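PDB 3GGY: vacuolar protein sorting-associated protein IST1 from Saccharomyces cerevisiae, which takes part in a late step of multivesicular-body cargo sorting and regulates the recruitment of the ATPase VPS4 to the ESCRT-III complex. Local coordinates for residues F8-K11 with L12-L16; V41-L44 with L45-K49; V57-L60 with I61-I65; T92-Q95 with L96-H100; L112-A115 with I116-D120. All coordinates share one frame; numbering follows the deposited sequence.

In the fold
All five contacts are local, between neighbouring turns of this all-helical N-terminal, ESCRT-III-like domain, and all are partly buried. Contacts 1, 2 and 4 lie towards the periphery. Contacts 1 and 2 use the two ends of helix 8-46, with centres about 48 Å apart: contact 1 has regular first turns with a threonine bonded to the backbone, contact 2 a Schellman termination. Contact 3, on helix 50-82, touches contact 2 where Val41 CG1 packs on Val57 CG2, 3.8 Å apart. Contact 4, on short helix 93-99, is the most polar, with a capping box and a salt bridge. Contact 5, its centre about 8 Å from that of the chain, is mainly apolar and aromatic, where helix 105-115 gives way to a loop.

Contact 1 (F8-K11 with L12-L16); sequences FTIK and LKTCL
Phe8 and Leu12 make an i to i+4 contact within the first turns of helix 8-46, at the N-terminal end of the domain. Their side chains run side by side in the same direction, and Leu12 CD2 lies 3.9 Å from Phe8 CE2, meeting the ring obliquely. Phe8 CG stands opposite its own backbone N (chi1 173°), and the same setting in Leu12 (chi1 179°) keeps the two groups abreast. Helix 125-135 touches Phe8 through Met132, while Val84 and Ile87 touch Leu12, consistent with the burial of both.

The exposed side carries a different interaction. Thr14 OG1 donates to Ile10 O at 2.9 Å, and Thr14 N donates to that oxygen at 3.0 Å with an N-H...O angle of 167°. The two donors arrive from opposite faces of the carbonyl plane, so one acceptor holds both the backbone and the hydroxyl. Lys11 folds back at its chi3 and chi4 torsions, and its NZ bonds to Ile6 O, ahead of the helix. The backbone bond from Leu12 N to Phe8 O, 2.8 Å, joins the apolar pair. One buried flank and one polar flank on regular i to i+4 bonding are the marks of an amphipathic helix, here facing neighbouring helices of an ESCRT-III-like bundle.

Contact 2 (V41-L44 with L45-K49); sequences VAQL and LLTNK
A Schellman motif ends helix 8-46, and it brings Lys49 back against Leu44, with Asn48 as the C-prime residue at a positive phi of 61°. Two backbone bonds define it: Lys49 N donates to Leu44 O at 2.9 Å, and Asn48 N to Leu45 O at 3.1 Å. After the reversal Lys49 CD lies 3.5 Å from Leu44 CD2. These two side chains cross at about a right angle, so the aliphatic part of the lysine rests against a single methyl while its extended chain carries the amino group onward.

The backbone departs from helical geometry at Thr47. Its OG1 sits between its own backbone N and carbonyl carbon (chi1 53°), which turns the hydroxyl back toward the helix: Gln43 O is 2.9 Å from Thr47 OG1 and Leu44 O 3.2 Å, and which of them takes the proton is not settled. Lys49 holds the N-cap position of helix 50-82, so the same few residues close one helix and begin the next, forming the turn of a helical hairpin. Gln43 bends at chi2 and brings NE2 to 3.7 Å from Thr47 CG2. On the inner flank Val41 CG1 and Leu45 CD1 are 4.4 Å apart, with Ala53 of helix 50-82 touching Leu45 and Ile176 of helix 166-179 touching Val41.

Contact 3 (V57-L60 with I61-I65); sequences VETL and IHDDI
Val57 and Ile61 cross obliquely on the buried side of helix 50-82, Val57 CG1 lying 4.0 Å from Ile61 CD1. Ile61 CG1 points opposite its carbonyl carbon (chi1 -73°), which lays the ethyl arm back over the preceding turn, 3.3 Å from Val57 O at CG1. That carbonyl also accepts Ile61 N, at 2.8 Å.

Leu60 and Asp64 likewise meet at a slant, and Leu60 CD1 comes 4.0 Å from Asp64 OD1, a methyl beside a carboxylate. The acid's polar partners lie elsewhere: OD2 makes a salt bridge with Arg38 and a hydrogen bond with Tyr172. Two partners on one oxygen probably stabilise the negative charge and limit the turning of the group, and they tie this helix to helices 8-46 and 166-179.

Thr59 and Asp63 instead lie side by side, pointing the same way, with Thr59 CG2 3.7 Å from Asp63 OD2. The methyl rather than the hydroxyl faces the acid, since Thr59 OG1 turns back to bond with Tyr55 O. Asp63 N donates to Thr59 O at 2.9 Å. Leu173 touches Val57, and Ala34 touches Leu60. An apolar face turned to neighbouring helices, with a salt bridge beside it, is typical of an amphipathic helix in an antiparallel hairpin, here helices 8-46 and 50-82.

Contact 4 (T92-Q95 with L96-H100); sequences TEEQ and LVKEH
Glu94 and Lys98 form the charged contact of short helix 93-99, a salt bridge whose OE2 to NZ distance of 3.3 Å makes it weak as a hydrogen bond. The two side chains slope across one another. Glu94 bends at chi2 (73°), folding its carboxylate over the extended lysine, with Glu94 OE1 3.1 Å from Lys98 CD, so the acid lies against the aliphatic chain as well as the ammonium end.

Capping bonds hold the start of the helix. Thr92 is the N-cap residue, and Thr92 N donates to Gln95 OE1 at 3.1 Å; the return bond, from Gln95 N to Thr92 OG1, is weak at 3.3 Å. Ser91 N also donates to Gln95 OE1. With an alanine in place of Gln95 the amide oxygen is gone, which is likely to leave the backbone N-H groups of Thr92 and Ser91 without this acceptor.

Water links Gln95 and Glu99, which run side by side with amide and carboxylate planes 85° apart: the water donates to Glu99 OE2 at 3.0 Å and accepts weakly from Gln95 NE2. Apolar contact is lighter, Glu93 CG meeting Val97 CG2 at 4.1 Å, while the Glu93 carboxylate reaches Arg110 in a salt bridge. On the inner side Leu96 touches Phe140 and Ile105. The reciprocal Thr92 and Gln95 bonds are those of a capping box at a helix N-terminus.

Contact 5 (L112-A115 with I116-D120); sequences LIYA and ILFVD
Regular i to i+4 bonding gives out as helix 105-115 passes into a loop: Ile116 N donates to Ile113 O at 3.3 Å, with the donor 66° out of the carbonyl plane, and its longer bond to Leu112 O is weak. Ala115 O receives two further weak bonds, from Phe118 N and Val119 N. A water bridges this turn, donating to Ile113 O at 2.8 Å and accepting from Leu117 N at 3.1 Å.

Tyr114 and Phe118 carry the side-chain contact. Their planes are nearly parallel, 30° apart, but offset so strongly that little of one ring lies over the other, with centroids 5.3 Å from each other. The closest approach is oblique: Tyr114 CE2 and Phe118 CE2 are 3.5 Å apart. Phe118 CG stands opposite its carbonyl carbon (chi1 -57°), which directs the ring back along the helix and sets Tyr114 O at its edge, in the ring plane, 3.5 Å from Phe118 CD2. Cys159 of helix 153-159 touches both rings. A serine in place of Tyr114 would probably open a gap beside Phe118 and Cys159 and let the phenylalanine ring turn more freely.

Ile116 CD1 folds back to 4.4 Å from Ile113 CG2, and Val119 CG2 approaches Ala115 CB. Helix 50-82 covers the Ala115 and Val119 pair, through Leu73 and Leu70. With the backbone bonds mostly weak or bent, the chemistry suggests that apolar and aromatic contacts, with a bridging water, probably contribute to the shape of this helix exit.

Contact 1 (F8-K11 with L12-L16)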
loop_
_atom_site.group_PDB
_atom_site.type_symbol
_atom_site.label_atom_id
_atom_site.label_comp_id
_atom_site.label_asym_id
_atom_site.label_seq_id
_atom_site.Cartn_x
_atom_site.Cartn_y
_atom_site.Cartn_z
ATOM N N PHE A 8 12.974 -4.560 -23.533
ATOM C CA PHE A 8 12.785 -4.484 -22.093
ATOM C C PHE A 8 12.213 -3.131 -21.683
ATOM O O PHE A 8 11.222 -3.059 -20.958
ATOM C CB PHE A 8 14.116 -4.697 -21.381
ATOM C CG PHE A 8 14.048 -4.463 -19.904
ATOM C CD1 PHE A 8 13.443 -5.393 -19.066
ATOM C CD2 PHE A 8 14.564 -3.298 -19.355
ATOM C CE1 PHE A 8 13.356 -5.162 -17.700
ATOM C CE2 PHE A 8 14.480 -3.057 -17.988
ATOM C CZ PHE A 8 13.874 -3.993 -17.162
ATOM N N THR A 9 12.846 -2.062 -22.155
ATOM C CA THR A 9 12.425 -0.704 -21.831
ATOM C C THR A 9 10.968 -0.417 -22.178
ATOM O O THR A 9 10.286 0.307 -21.453
ATOM C CB THR A 9 13.319 0.332 -22.541
ATOM O OG1 THR A 9 14.669 0.183 -22.089
ATOM C CG2 THR A 9 12.849 1.749 -22.234
ATOM N N ILE A 10 10.495 -0.982 -23.284
ATOM C CA ILE A 10 9.116 -0.771 -23.704
ATOM C C ILE A 10 8.158 -1.572 -22.832
ATOM O O ILE A 10 7.107 -1.068 -22.428
ATOM C CB ILE A 10 8.918 -1.163 -25.184
ATOM C CG1 ILE A 10 9.768 -0.252 -26.071
ATOM C CG2 ILE A 10 7.451 -1.052 -25.561
ATOM C CD1 ILE A 10 9.705 -0.580 -27.546
ATOM N N LYS A 11 8.520 -2.816 -22.535
ATOM C CA LYS A 11 7.677 -3.657 -21.698
ATOM C C LYS A 11 7.585 -3.073 -20.291
ATOM O O LYS A 11 6.533 -3.138 -19.655
ATOM C CB LYS A 11 8.233 -5.083 -21.630
ATOM C CG LYS A 11 8.273 -5.796 -22.972
ATOM C CD LYS A 11 8.484 -7.298 -22.803
ATOM C CE LYS A 11 9.772 -7.605 -22.061
ATOM N NZ LYS A 11 10.968 -7.089 -22.782
ATOM N N LEU A 12 8.687 -2.501 -19.812
ATOM C CA LEU A 12 8.713 -1.907 -18.476
ATOM C C LEU A 12 7.840 -0.656 -18.439
ATOM O O LEU A 12 7.069 -0.450 -17.498
ATOM C CB LEU A 12 10.150 -1.555 -18.071
ATOM C CG LEU A 12 10.348 -0.894 -16.700
ATOM C CD1 LEU A 12 9.825 -1.806 -15.599
ATOM C CD2 LEU A 12 11.823 -0.594 -16.486
ATOM N N LYS A 13 7.955 0.175 -19.471
ATOM C CA LYS A 13 7.166 1.397 -19.539
ATOM C C LYS A 13 5.685 1.049 -19.523
ATOM O O LYS A 13 4.909 1.646 -18.778
ATOM C CB LYS A 13 7.497 2.182 -20.811
ATOM C CG LYS A 13 6.733 3.494 -20.934
ATOM C CD LYS A 13 7.147 4.279 -22.175
ATOM C CE LYS A 13 6.779 3.541 -23.456
ATOM N NZ LYS A 13 7.169 4.305 -24.678
ATOM N N THR A 14 5.305 0.077 -20.348
ATOM C CA THR A 14 3.919 -0.370 -20.437
ATOM C C THR A 14 3.435 -0.861 -19.077
ATOM O O THR A 14 2.323 -0.551 -18.647
ATOM C CB THR A 14 3.765 -1.532 -21.439
ATOM O OG1 THR A 14 4.178 -1.103 -22.741
ATOM C CG2 THR A 14 2.318 -1.997 -21.502
ATOM N N CYS A 15 4.282 -1.638 -18.412
ATOM C CA CYS A 15 3.956 -2.189 -17.105
ATOM C C CYS A 15 3.748 -1.099 -16.059
ATOM O O CYS A 15 2.735 -1.083 -15.361
ATOM C CB CYS A 15 5.069 -3.136 -16.648
ATOM S SG CYS A 15 4.798 -3.855 -15.008
ATOM N N LEU A 16 4.708 -0.188 -15.958
ATOM C CA LEU A 16 4.626 0.894 -14.986
ATOM C C LEU A 16 3.403 1.777 -15.218
ATOM O O LEU A 16 2.740 2.185 -14.268
ATOM C CB LEU A 16 5.902 1.735 -15.023
ATOM C CG LEU A 16 7.152 1.050 -14.459
ATOM C CD1 LEU A 16 8.385 1.883 -14.757
ATOM C CD2 LEU A 16 6.995 0.860 -12.954
#

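Contact 2 (V41-L44 with L45-K49)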
loop_
_atom_site.group_PDB
_atom_site.type_symbol
_atom_site.label_atom_id
_atom_site.label_comp_id
_atom_site.label_asym_id
_atom_site.label_seq_id
_atom_site.Cartn_x
_atom_site.Cartn_y
_atom_site.Cartn_z
ATOM N N VAL A 41 -20.316 2.466 10.611
ATOM C CA VAL A 41 -19.902 2.382 12.007
ATOM C C VAL A 41 -20.830 3.305 12.796
ATOM O O VAL A 41 -21.282 2.968 13.884
ATOM C CB VAL A 41 -18.439 2.852 12.205
ATOM C CG1 VAL A 41 -18.138 3.043 13.690
ATOM C CG2 VAL A 41 -17.482 1.823 11.621
ATOM N N ALA A 42 -21.118 4.471 12.227
ATOM C CA ALA A 42 -21.994 5.434 12.880
ATOM C C ALA A 42 -23.372 4.823 13.102
ATOM O O ALA A 42 -23.978 5.010 14.155
ATOM C CB ALA A 42 -22.110 6.699 12.033
ATOM N N GLN A 43 -23.857 4.082 12.109
ATOM C CA GLN A 43 -25.167 3.447 12.204
ATOM C C GLN A 43 -25.164 2.362 13.281
ATOM O O GLN A 43 -26.160 2.170 13.975
ATOM C CB GLN A 43 -25.565 2.860 10.843
ATOM C CG GLN A 43 -26.983 2.303 10.770
ATOM C CD GLN A 43 -28.043 3.303 11.212
ATOM O OE1 GLN A 43 -27.966 4.492 10.900
ATOM N NE2 GLN A 43 -29.049 2.816 11.931
ATOM N N LEU A 44 -24.048 1.651 13.415
ATOM C CA LEU A 44 -23.928 0.621 14.439
ATOM C C LEU A 44 -23.983 1.272 15.814
ATOM O O LEU A 44 -24.586 0.730 16.741
ATOM C CB LEU A 44 -22.611 -0.148 14.286
ATOM C CG LEU A 44 -22.525 -1.094 13.087
ATOM C CD1 LEU A 44 -21.088 -1.572 12.903
ATOM C CD2 LEU A 44 -23.462 -2.269 13.310
ATOM N N LEU A 45 -23.364 2.443 15.945
ATOM C CA LEU A 45 -23.367 3.148 17.219
ATOM C C LEU A 45 -24.775 3.604 17.574
ATOM O O LEU A 45 -25.208 3.458 18.717
ATOM C CB LEU A 45 -22.423 4.355 17.173
ATOM C CG LEU A 45 -20.931 4.034 17.014
ATOM C CD1 LEU A 45 -20.147 5.323 16.812
ATOM C CD2 LEU A 45 -20.429 3.275 18.236
ATOM N N LEU A 46 -25.488 4.152 16.593
ATOM C CA LEU A 46 -26.849 4.627 16.819
ATOM C C LEU A 46 -27.775 3.505 17.275
ATOM O O LEU A 46 -28.771 3.759 17.965
ATOM C CB LEU A 46 -27.423 5.257 15.545
ATOM C CG LEU A 46 -26.757 6.532 15.022
ATOM C CD1 LEU A 46 -27.506 7.018 13.787
ATOM C CD2 LEU A 46 -26.764 7.609 16.105
ATOM N N THR A 47 -27.450 2.273 16.890
ATOM C CA THR A 47 -28.266 1.121 17.256
ATOM C C THR A 47 -27.698 0.259 18.383
ATOM O O THR A 47 -28.064 -0.907 18.532
ATOM C CB THR A 47 -28.563 0.223 16.024
ATOM O OG1 THR A 47 -27.341 -0.129 15.360
ATOM C CG2 THR A 47 -29.463 0.955 15.052
ATOM N N ASN A 48 -26.796 0.842 19.167
ATOM C CA ASN A 48 -26.201 0.174 20.320
ATOM C C ASN A 48 -25.398 -1.095 20.048
ATOM O O ASN A 48 -25.261 -1.936 20.935
ATOM C CB ASN A 48 -27.299 -0.143 21.343
ATOM C CG ASN A 48 -28.088 1.092 21.762
ATOM O OD1 ASN A 48 -29.218 0.984 22.239
ATOM N ND2 ASN A 48 -27.493 2.267 21.596
ATOM N N LYS A 49 -24.865 -1.238 18.836
ATOM C CA LYS A 49 -24.074 -2.417 18.492
ATOM C C LYS A 49 -22.598 -2.080 18.688
ATOM O O LYS A 49 -21.837 -1.956 17.729
ATOM C CB LYS A 49 -24.350 -2.830 17.046
ATOM C CG LYS A 49 -25.808 -3.212 16.793
ATOM C CD LYS A 49 -26.050 -3.564 15.332
ATOM C CE LYS A 49 -27.491 -3.988 15.092
ATOM N NZ LYS A 49 -27.738 -4.316 13.659
#

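Contact 3 (V57-L60 with I61-I65)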
loop_
_atom_site.group_PDB
_atom_site.type_symbol
_atom_site.label_atom_id
_atom_site.label_comp_id
_atom_site.label_asym_id
_atom_site.label_seq_id
_atom_site.Cartn_x
_atom_site.Cartn_y
_atom_site.Cartn_z
ATOM N N VAL A 57 -14.357 -0.871 13.100
ATOM C CA VAL A 57 -13.324 0.152 13.164
ATOM C C VAL A 57 -11.946 -0.482 12.986
ATOM O O VAL A 57 -11.081 0.068 12.305
ATOM C CB VAL A 57 -13.396 0.919 14.501
ATOM C CG1 VAL A 57 -12.156 1.772 14.699
ATOM C CG2 VAL A 57 -14.640 1.795 14.498
ATOM N N GLU A 58 -11.737 -1.646 13.588
ATOM C CA GLU A 58 -10.450 -2.318 13.441
ATOM C C GLU A 58 -10.165 -2.570 11.962
ATOM O O GLU A 58 -9.042 -2.384 11.498
ATOM C CB GLU A 58 -10.455 -3.634 14.220
ATOM C CG GLU A 58 -10.698 -3.428 15.710
ATOM C CD GLU A 58 -10.665 -4.716 16.502
ATOM O OE1 GLU A 58 -11.433 -5.643 16.165
ATOM O OE2 GLU A 58 -9.872 -4.796 17.468
ATOM N N THR A 59 -11.191 -2.978 11.223
ATOM C CA THR A 59 -11.053 -3.248 9.798
ATOM C C THR A 59 -10.787 -1.945 9.050
ATOM O O THR A 59 -9.941 -1.888 8.157
ATOM C CB THR A 59 -12.334 -3.903 9.246
ATOM O OG1 THR A 59 -12.569 -5.139 9.933
ATOM C CG2 THR A 59 -12.201 -4.178 7.756
ATOM N N LEU A 60 -11.512 -0.897 9.424
ATOM C CA LEU A 60 -11.351 0.412 8.793
ATOM C C LEU A 60 -9.925 0.938 8.968
ATOM O O LEU A 60 -9.347 1.527 8.053
ATOM C CB LEU A 60 -12.352 1.399 9.405
ATOM C CG LEU A 60 -12.264 2.872 8.995
ATOM C CD1 LEU A 60 -12.373 3.011 7.482
ATOM C CD2 LEU A 60 -13.380 3.647 9.687
ATOM N N ILE A 61 -9.360 0.737 10.156
ATOM C CA ILE A 61 -8.001 1.182 10.435
ATOM C C ILE A 61 -7.042 0.524 9.456
ATOM O O ILE A 61 -6.168 1.185 8.891
ATOM C CB ILE A 61 -7.605 0.836 11.885
ATOM C CG1 ILE A 61 -8.358 1.771 12.836
ATOM C CG2 ILE A 61 -6.097 0.976 12.087
ATOM C CD1 ILE A 61 -8.239 1.403 14.300
ATOM N N HIS A 62 -7.211 -0.776 9.248
ATOM C CA HIS A 62 -6.349 -1.479 8.311
ATOM C C HIS A 62 -6.610 -0.988 6.890
ATOM O O HIS A 62 -5.675 -0.835 6.103
ATOM C CB HIS A 62 -6.565 -2.989 8.399
ATOM C CG HIS A 62 -5.767 -3.760 7.397
ATOM N ND1 HIS A 62 -6.133 -3.861 6.071
ATOM C CD2 HIS A 62 -4.586 -4.412 7.513
ATOM C CE1 HIS A 62 -5.210 -4.541 5.413
ATOM N NE2 HIS A 62 -4.260 -4.887 6.265
ATOM N N ASP A 63 -7.873 -0.736 6.561
ATOM C CA ASP A 63 -8.212 -0.247 5.226
ATOM C C ASP A 63 -7.523 1.085 4.936
ATOM O O ASP A 63 -7.036 1.301 3.826
ATOM C CB ASP A 63 -9.729 -0.081 5.062
ATOM C CG ASP A 63 -10.471 -1.412 5.044
ATOM O OD1 ASP A 63 -9.852 -2.443 4.715
ATOM O OD2 ASP A 63 -11.683 -1.418 5.345
ATOM N N ASP A 64 -7.491 1.980 5.925
ATOM C CA ASP A 64 -6.848 3.281 5.750
ATOM C C ASP A 64 -5.337 3.137 5.570
ATOM O O ASP A 64 -4.730 3.846 4.768
ATOM C CB ASP A 64 -7.138 4.203 6.939
ATOM C CG ASP A 64 -8.533 4.810 6.889
ATOM O OD1 ASP A 64 -9.165 4.795 5.805
ATOM O OD2 ASP A 64 -8.983 5.323 7.938
ATOM N N ILE A 65 -4.729 2.220 6.316
ATOM C CA ILE A 65 -3.291 1.994 6.202
ATOM C C ILE A 65 -2.976 1.440 4.808
ATOM O O ILE A 65 -1.978 1.814 4.184
ATOM C CB ILE A 65 -2.801 1.001 7.289
ATOM C CG1 ILE A 65 -2.884 1.664 8.667
ATOM C CG2 ILE A 65 -1.356 0.576 7.004
ATOM C CD1 ILE A 65 -2.668 0.712 9.817
#

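Contact 4 (T92-Q95 with L96-H100)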
loop_
_atom_site.group_PDB
_atom_site.type_symbol
_atom_site.label_atom_id
_atom_site.label_comp_id
_atom_site.label_asym_id
_atom_site.label_seq_id
_atom_site.Cartn_x
_atom_site.Cartn_y
_atom_site.Cartn_z
ATOM N N THR A 92 23.042 -5.735 -12.612
ATOM C CA THR A 92 23.402 -6.398 -11.362
ATOM C C THR A 92 22.887 -5.653 -10.141
ATOM O O THR A 92 22.667 -4.438 -10.172
ATOM C CB THR A 92 24.932 -6.537 -11.201
ATOM O OG1 THR A 92 25.508 -5.248 -10.953
ATOM C CG2 THR A 92 25.548 -7.138 -12.450
ATOM N N GLU A 93 22.715 -6.398 -9.056
ATOM C CA GLU A 93 22.236 -5.835 -7.808
ATOM C C GLU A 93 23.240 -4.854 -7.213
ATOM O O GLU A 93 22.861 -3.888 -6.558
ATOM C CB GLU A 93 21.938 -6.967 -6.819
ATOM C CG GLU A 93 21.439 -6.493 -5.480
ATOM C CD GLU A 93 20.778 -7.593 -4.675
ATOM O OE1 GLU A 93 20.854 -8.778 -5.078
ATOM O OE2 GLU A 93 20.183 -7.267 -3.631
ATOM N N GLU A 94 24.527 -5.097 -7.447
ATOM C CA GLU A 94 25.563 -4.208 -6.936
ATOM C C GLU A 94 25.351 -2.813 -7.514
ATOM O O GLU A 94 25.429 -1.813 -6.802
ATOM C CB GLU A 94 26.951 -4.725 -7.332
ATOM C CG GLU A 94 28.097 -3.750 -7.055
ATOM C CD GLU A 94 28.432 -3.613 -5.580
ATOM O OE1 GLU A 94 27.530 -3.279 -4.783
ATOM O OE2 GLU A 94 29.606 -3.829 -5.215
ATOM N N GLN A 95 25.078 -2.751 -8.814
ATOM C CA GLN A 95 24.848 -1.473 -9.476
ATOM C C GLN A 95 23.628 -0.783 -8.876
ATOM O O GLN A 95 23.661 0.404 -8.557
ATOM C CB GLN A 95 24.628 -1.685 -10.974
ATOM C CG GLN A 95 25.834 -2.242 -11.715
ATOM C CD GLN A 95 25.541 -2.491 -13.181
ATOM O OE1 GLN A 95 24.615 -3.224 -13.523
ATOM N NE2 GLN A 95 26.331 -1.882 -14.055
ATOM N N LEU A 96 22.552 -1.545 -8.715
ATOM C CA LEU A 96 21.317 -1.015 -8.161
ATOM C C LEU A 96 21.523 -0.385 -6.787
ATOM O O LEU A 96 21.078 0.732 -6.535
ATOM C CB LEU A 96 20.274 -2.135 -8.067
ATOM C CG LEU A 96 18.856 -1.758 -7.640
ATOM C CD1 LEU A 96 18.227 -0.848 -8.685
ATOM C CD2 LEU A 96 18.031 -3.023 -7.470
ATOM N N VAL A 97 22.220 -1.095 -5.904
ATOM C CA VAL A 97 22.448 -0.618 -4.547
ATOM C C VAL A 97 23.495 0.482 -4.385
ATOM O O VAL A 97 23.331 1.374 -3.552
ATOM C CB VAL A 97 22.819 -1.797 -3.614
ATOM C CG1 VAL A 97 23.087 -1.292 -2.210
ATOM C CG2 VAL A 97 21.687 -2.812 -3.595
ATOM N N LYS A 98 24.559 0.433 -5.177
ATOM C CA LYS A 98 25.609 1.438 -5.059
ATOM C C LYS A 98 25.469 2.642 -5.982
ATOM O O LYS A 98 25.864 3.750 -5.617
ATOM C CB LYS A 98 26.980 0.790 -5.261
ATOM C CG LYS A 98 27.380 -0.132 -4.122
ATOM C CD LYS A 98 28.838 -0.545 -4.206
ATOM C CE LYS A 98 29.241 -1.337 -2.973
ATOM N NZ LYS A 98 30.695 -1.653 -2.958
ATOM N N GLU A 99 24.904 2.432 -7.167
ATOM C CA GLU A 99 24.738 3.511 -8.137
ATOM C C GLU A 99 23.333 4.108 -8.216
ATOM O O GLU A 99 23.159 5.204 -8.743
ATOM C CB GLU A 99 25.146 3.024 -9.533
ATOM C CG GLU A 99 26.647 2.907 -9.750
ATOM C CD GLU A 99 26.992 2.178 -11.036
ATOM O OE1 GLU A 99 26.412 2.516 -12.092
ATOM O OE2 GLU A 99 27.849 1.270 -10.990
ATOM N N HIS A 100 22.333 3.402 -7.695
ATOM C CA HIS A 100 20.962 3.894 -7.759
ATOM C C HIS A 100 20.239 3.967 -6.416
ATOM O O HIS A 100 19.050 3.663 -6.320
ATOM C CB HIS A 100 20.162 3.030 -8.736
ATOM C CG HIS A 100 20.696 3.060 -10.131
ATOM N ND1 HIS A 100 20.579 4.165 -10.944
ATOM C CD2 HIS A 100 21.385 2.136 -10.843
ATOM C CE1 HIS A 100 21.173 3.921 -12.099
ATOM N NE2 HIS A 100 21.670 2.698 -12.063
HETATM O O HOH W 1 29.204 -0.285 -13.136
#

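Contact 5 (L112-A115 with I116-D120)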
loop_
_atom_site.group_PDB
_atom_site.type_symbol
_atom_site.label_atom_id
_atom_site.label_comp_id
_atom_site.label_asym_id
_atom_site.label_seq_id
_atom_site.Cartn_x
_atom_site.Cartn_y
_atom_site.Cartn_z
ATOM N N LEU A 112 8.044 -2.161 -4.648
ATOM C CA LEU A 112 6.985 -2.641 -5.530
ATOM C C LEU A 112 6.973 -4.159 -5.620
ATOM O O LEU A 112 5.913 -4.781 -5.638
ATOM C CB LEU A 112 7.151 -2.015 -6.912
ATOM C CG LEU A 112 6.784 -0.529 -6.911
ATOM C CD1 LEU A 112 7.276 0.130 -8.196
ATOM C CD2 LEU A 112 5.275 -0.373 -6.769
ATOM N N ILE A 113 8.153 -4.763 -5.659
ATOM C CA ILE A 113 8.234 -6.216 -5.726
ATOM C C ILE A 113 7.756 -6.824 -4.406
ATOM O O ILE A 113 7.019 -7.814 -4.396
ATOM C CB ILE A 113 9.678 -6.658 -6.040
ATOM C CG1 ILE A 113 10.001 -6.282 -7.489
ATOM C CG2 ILE A 113 9.843 -8.160 -5.819
ATOM C CD1 ILE A 113 11.453 -6.508 -7.886
ATOM N N TYR A 114 8.166 -6.224 -3.292
ATOM C CA TYR A 114 7.758 -6.698 -1.979
ATOM C C TYR A 114 6.248 -6.605 -1.810
ATOM O O TYR A 114 5.630 -7.446 -1.151
ATOM C CB TYR A 114 8.426 -5.863 -0.877
ATOM C CG TYR A 114 8.089 -6.350 0.509
ATOM C CD1 TYR A 114 8.730 -7.463 1.046
ATOM C CD2 TYR A 114 7.080 -5.748 1.258
ATOM C CE1 TYR A 114 8.373 -7.971 2.292
ATOM C CE2 TYR A 114 6.717 -6.249 2.508
ATOM C CZ TYR A 114 7.367 -7.361 3.016
ATOM O OH TYR A 114 7.012 -7.868 4.244
ATOM N N ALA A 115 5.657 -5.584 -2.421
ATOM C CA ALA A 115 4.221 -5.344 -2.309
ATOM C C ALA A 115 3.310 -6.308 -3.055
ATOM O O ALA A 115 2.125 -6.397 -2.732
ATOM C CB ALA A 115 3.911 -3.918 -2.745
ATOM N N ILE A 116 3.844 -7.021 -4.045
ATOM C CA ILE A 116 3.036 -7.947 -4.843
ATOM C C ILE A 116 2.118 -8.835 -4.009
ATOM O O ILE A 116 0.912 -8.922 -4.250
ATOM C CB ILE A 116 3.935 -8.850 -5.719
ATOM C CG1 ILE A 116 4.657 -7.993 -6.759
ATOM C CG2 ILE A 116 3.097 -9.945 -6.397
ATOM C CD1 ILE A 116 5.834 -8.697 -7.432
ATOM N N LEU A 117 2.706 -9.502 -3.028
ATOM C CA LEU A 117 1.977 -10.403 -2.153
ATOM C C LEU A 117 0.843 -9.721 -1.390
ATOM O O LEU A 117 -0.196 -10.327 -1.123
ATOM C CB LEU A 117 2.963 -11.022 -1.159
ATOM C CG LEU A 117 2.425 -11.957 -0.083
ATOM C CD1 LEU A 117 1.832 -13.204 -0.721
ATOM C CD2 LEU A 117 3.557 -12.334 0.861
ATOM N N PHE A 118 1.046 -8.457 -1.048
ATOM C CA PHE A 118 0.083 -7.701 -0.261
ATOM C C PHE A 118 -0.928 -6.856 -1.028
ATOM O O PHE A 118 -1.860 -6.314 -0.427
ATOM C CB PHE A 118 0.861 -6.815 0.709
ATOM C CG PHE A 118 1.801 -7.583 1.598
ATOM C CD1 PHE A 118 1.347 -8.161 2.776
ATOM C CD2 PHE A 118 3.140 -7.740 1.245
ATOM C CE1 PHE A 118 2.212 -8.886 3.596
ATOM C CE2 PHE A 118 4.015 -8.463 2.055
ATOM C CZ PHE A 118 3.545 -9.037 3.236
ATOM N N VAL A 119 -0.752 -6.735 -2.339
ATOM C CA VAL A 119 -1.655 -5.932 -3.165
ATOM C C VAL A 119 -2.132 -6.770 -4.353
ATOM O O VAL A 119 -1.797 -6.494 -5.502
ATOM C CB VAL A 119 -0.933 -4.647 -3.670
ATOM C CG1 VAL A 119 -1.925 -3.710 -4.337
ATOM C CG2 VAL A 119 -0.252 -3.948 -2.503
ATOM N N ASP A 120 -2.917 -7.804 -4.069
ATOM C CA ASP A 120 -3.396 -8.656 -5.149
ATOM C C ASP A 120 -4.412 -7.953 -6.044
ATOM O O ASP A 120 -4.729 -8.451 -7.126
ATOM C CB ASP A 120 -3.976 -9.974 -4.601
ATOM C CG ASP A 120 -5.105 -9.764 -3.608
ATOM O OD1 ASP A 120 -5.959 -8.885 -3.837
ATOM O OD2 ASP A 120 -5.150 -10.501 -2.599
HETATM O O HOH W 2 5.800 -9.991 -3.147
#